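Local coordinates for putative periplasmic protein (Bacteroides vulgatus ATCC 8482, PDB 3DUE) that is of unknown function but belongs to a superfamily of bacterial periplasmic PepSY-like proteins with a possible inhibitory role, at residues D41-V46 with K53-K58. Numbering follows the deposited sequence.
Sequences DKSYDV and KLEFDK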
ATOM      1  N   ASP A  41      -3.110 -12.181  13.957  1.00 24.67           N
ATOM      2  CA  ASP A  41      -3.299 -10.980  13.139  1.00 28.74           C
ATOM      3  C   ASP A  41      -3.819 -11.329  11.755  1.00 28.77           C
ATOM      4  O   ASP A  41      -3.250 -12.163  11.054  1.00 30.83           O
ATOM      5  CB  ASP A  41      -2.006 -10.180  13.036  1.00 31.07           C
ATOM      6  CG  ASP A  41      -1.657  -9.486  14.334  1.00 35.12           C
ATOM      7  OD1 ASP A  41      -2.561  -8.901  14.983  1.00 37.87           O
ATOM      8  OD2 ASP A  41      -0.476  -9.533  14.734  1.00 38.22           O
ATOM      9  N   LYS A  42      -4.928 -10.723  11.357  1.00 28.68           N
ATOM     10  CA  LYS A  42      -5.469 -11.022  10.054  1.00 27.97           C
ATOM     11  C   LYS A  42      -5.093  -9.887   9.175  1.00 27.04           C
ATOM     12  O   LYS A  42      -4.898  -8.748   9.655  1.00 25.27           O
ATOM     13  CB  LYS A  42      -6.985 -11.178  10.086  1.00 29.66           C
ATOM     14  CG  LYS A  42      -7.481 -12.411  10.813  1.00 31.66           C
ATOM     15  CD  LYS A  42      -8.997 -12.342  10.973  1.00 32.97           C
ATOM     16  CE  LYS A  42      -9.493 -13.376  11.958  1.00 33.55           C
ATOM     17  NZ  LYS A  42     -10.896 -13.148  12.452  1.00 33.97           N
ATOM     18  N   SER A  43      -4.913 -10.214   7.897  1.00 24.40           N
ATOM     19  CA  SER A  43      -4.652  -9.238   6.868  1.00 24.31           C
ATOM     20  C   SER A  43      -5.425  -9.658   5.614  1.00 24.25           C
ATOM     21  O   SER A  43      -5.823 -10.814   5.469  1.00 22.72           O
ATOM     22  CB  SER A  43      -3.176  -9.056   6.591  1.00 26.45           C
ATOM     23  OG  SER A  43      -2.583 -10.256   6.150  1.00 25.90           O
ATOM     24  N   TYR A  44      -5.629  -8.691   4.731  1.00 22.60           N
ATOM     25  CA  TYR A  44      -6.385  -8.886   3.514  1.00 23.07           C
ATOM     26  C   TYR A  44      -5.524  -8.419   2.342  1.00 22.74           C
ATOM     27  O   TYR A  44      -4.803  -7.442   2.500  1.00 23.04           O
ATOM     28  CB  TYR A  44      -7.659  -8.035   3.602  1.00 23.16           C
ATOM     29  CG  TYR A  44      -8.545  -8.446   4.739  1.00 23.59           C
ATOM     30  CD1 TYR A  44      -9.478  -9.465   4.570  1.00 24.15           C
ATOM     31  CD2 TYR A  44      -8.455  -7.826   5.987  1.00 24.27           C
ATOM     32  CE1 TYR A  44     -10.260  -9.856   5.593  1.00 24.20           C
ATOM     33  CE2 TYR A  44      -9.263  -8.199   7.027  1.00 22.93           C
ATOM     34  CZ  TYR A  44     -10.158  -9.233   6.824  1.00 24.63           C
ATOM     35  OH  TYR A  44     -11.010  -9.632   7.822  1.00 24.13           O
ATOM     36  N   ASP A  45      -5.553  -9.143   1.233  1.00 23.31           N
ATOM     37  CA  ASP A  45      -4.776  -8.768   0.033  1.00 24.98           C
ATOM     38  C   ASP A  45      -5.689  -8.758  -1.163  1.00 24.59           C
ATOM     39  O   ASP A  45      -6.579  -9.606  -1.254  1.00 26.46           O
ATOM     40  CB  ASP A  45      -3.596  -9.691  -0.199  1.00 27.29           C
ATOM     41  CG  ASP A  45      -2.602  -9.671   0.982  1.00 30.21           C
ATOM     42  OD1 ASP A  45      -2.821 -10.416   1.937  1.00 33.12           O
ATOM     43  OD2 ASP A  45      -1.593  -8.913   0.933  1.00 32.69           O
ATOM     44  N   VAL A  46      -5.530  -7.734  -2.007  1.00 22.19           N
ATOM     45  CA  VAL A  46      -6.297  -7.565  -3.233  1.00 22.76           C
ATOM     46  C   VAL A  46      -5.336  -7.251  -4.377  1.00 22.99           C
ATOM     47  O   VAL A  46      -4.439  -6.408  -4.216  1.00 21.61           O
ATOM     48  CB  VAL A  46      -7.320  -6.425  -3.104  1.00 23.73           C
ATOM     49  CG1 VAL A  46      -8.017  -6.177  -4.418  1.00 23.68           C
ATOM     50  CG2 VAL A  46      -8.333  -6.794  -2.052  1.00 21.75           C
ATOM     51  N   LYS A  53      -1.482  -4.013  -6.458  1.00 24.07           N
ATOM     52  CA  LYS A  53      -1.826  -4.797  -5.272  1.00 24.89           C
ATOM     53  C   LYS A  53      -1.944  -3.967  -4.022  1.00 25.04           C
ATOM     54  O   LYS A  53      -1.148  -3.051  -3.802  1.00 25.39           O
ATOM     55  CB  LYS A  53      -0.760  -5.909  -5.077  1.00 26.63           C
ATOM     56  CG  LYS A  53      -0.678  -6.516  -3.673  1.00 27.63           C
ATOM     57  CD  LYS A  53       0.251  -7.675  -3.607  1.00 30.06           C
ATOM     58  CE  LYS A  53       0.235  -8.394  -2.197  1.00 30.72           C
ATOM     59  NZ  LYS A  53       0.416  -7.501  -1.060  1.00 32.75           N
ATOM     60  N   LEU A  54      -2.939  -4.322  -3.203  1.00 23.36           N
ATOM     61  CA  LEU A  54      -3.213  -3.686  -1.913  1.00 22.20           C
ATOM     62  C   LEU A  54      -3.173  -4.780  -0.830  1.00 22.65           C
ATOM     63  O   LEU A  54      -3.608  -5.914  -1.090  1.00 23.07           O
ATOM     64  CB  LEU A  54      -4.611  -3.097  -1.909  1.00 22.11           C
ATOM     65  CG  LEU A  54      -4.911  -2.146  -3.057  1.00 22.08           C
ATOM     66  CD1 LEU A  54      -6.289  -1.603  -2.939  1.00 21.40           C
ATOM     67  CD2 LEU A  54      -3.835  -1.020  -3.053  1.00 22.42           C
ATOM     68  N   GLU A  55      -2.660  -4.419   0.343  1.00 22.90           N
ATOM     69  CA  GLU A  55      -2.753  -5.209   1.566  1.00 24.26           C
ATOM     70  C   GLU A  55      -3.346  -4.278   2.642  1.00 23.22           C
ATOM     71  O   GLU A  55      -2.983  -3.102   2.752  1.00 21.73           O
ATOM     72  CB  GLU A  55      -1.400  -5.666   2.074  1.00 25.75           C
ATOM     73  CG  GLU A  55      -1.442  -6.599   3.285  1.00 26.93           C
ATOM     74  CD  GLU A  55      -0.078  -6.804   3.897  1.00 29.81           C
ATOM     75  OE1 GLU A  55       0.619  -5.772   4.197  1.00 33.35           O
ATOM     76  OE2 GLU A  55       0.283  -7.997   4.104  1.00 31.22           O
ATOM     77  N   PHE A  56      -4.195  -4.852   3.480  1.00 23.17           N
ATOM     78  CA  PHE A  56      -4.877  -4.147   4.551  1.00 21.51           C
ATOM     79  C   PHE A  56      -4.725  -4.915   5.824  1.00 22.90           C
ATOM     80  O   PHE A  56      -4.595  -6.140   5.776  1.00 22.63           O
ATOM     81  CB  PHE A  56      -6.371  -4.074   4.276  1.00 22.59           C
ATOM     82  CG  PHE A  56      -6.748  -3.393   2.973  1.00 23.35           C
ATOM     83  CD1 PHE A  56      -6.892  -2.025   2.933  1.00 21.76           C
ATOM     84  CD2 PHE A  56      -7.003  -4.140   1.807  1.00 23.14           C
ATOM     85  CE1 PHE A  56      -7.263  -1.391   1.799  1.00 22.25           C
ATOM     86  CE2 PHE A  56      -7.352  -3.522   0.654  1.00 22.03           C
ATOM     87  CZ  PHE A  56      -7.516  -2.129   0.646  1.00 22.77           C
ATOM     88  N   ASP A  57      -4.780  -4.214   6.955  1.00 23.57           N
ATOM     89  CA  ASP A  57      -4.672  -4.852   8.256  1.00 23.93           C
ATOM     90  C   ASP A  57      -6.030  -5.411   8.630  1.00 24.13           C
ATOM     91  O   ASP A  57      -6.962  -5.357   7.816  1.00 21.43           O
ATOM     92  CB  ASP A  57      -4.081  -3.909   9.319  1.00 25.56           C
ATOM     93  CG  ASP A  57      -5.002  -2.736   9.694  1.00 25.17           C
ATOM     94  OD1 ASP A  57      -6.189  -2.684   9.328  1.00 23.06           O
ATOM     95  OD2 ASP A  57      -4.495  -1.850  10.395  1.00 26.84           O
ATOM     96  N   LYS A  58      -6.144  -5.935   9.847  1.00 23.96           N
ATOM     97  CA  LYS A  58      -7.382  -6.592  10.318  1.00 25.39           C
ATOM     98  C   LYS A  58      -8.613  -5.673  10.375  1.00 24.52           C
ATOM     99  O   LYS A  58      -9.753  -6.165  10.425  1.00 23.76           O
ATOM    100  CB  LYS A  58      -7.167  -7.205  11.696  1.00 25.98           C
ATOM    101  CG  LYS A  58      -6.930  -6.199  12.800  1.00 27.60           C
ATOM    102  CD  LYS A  58      -6.567  -6.873  14.103  1.00 28.79           C
ATOM    103  CE  LYS A  58      -6.359  -5.829  15.204  1.00 30.49           C
ATOM    104  NZ  LYS A  58      -6.179  -6.437  16.577  1.00 31.57           N
TER
HETATM  105  O   HOH W   1      -1.375 -10.074   3.827  1.00 24.16           O
HETATM  106  O   HOH W   2     -10.378  -8.667  10.365  1.00 19.28           O
HETATM  107  O   HOH W   3       1.186  -8.418   1.059  1.00 38.44           O
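Asp45 and Lys53 form a salt bridge across a beta hairpin of the PepSY-like fold, OD2 to NZ 3.2 Å, the ammonium meeting the anti side of the carboxylate. The bend at the end of the lysine chain (chi4 -51°) swings NZ toward OD2, which also accepts from a water. Glu55, the non-hydrogen-bonded partner of Asp45, lies alongside it; its OE2 is 3.8 Å from Asp45 OD2, a like-charge proximity that Lys53 probably eases. Another water bridges Ser43 OG and Glu55 OE2. On this face short Asp45 stays near the sheet, long Lys53 spans to it, and extended Glu55 carries OE1 to a hydrogen bond with Thr63 OG1 on the next strand, 62-66. The backbone ladder pairs Tyr44 with Phe56 and Val46 with Leu54, each through two hydrogen bonds; Val46 N to Leu54 O is 2.8 Å and nearly straight (170°). These four place apolar groups on the other face, where Leu54 and Phe56 pack against helix 15-24. Val46 CG2 meets the edge of the Phe56 ring at CE2, 4.4 Å away. The Tyr44 ring runs past Asp57, CD2 3.4 Å from Asp57 O at the ring edge, and one water joins Tyr44 OH to Lys58 O.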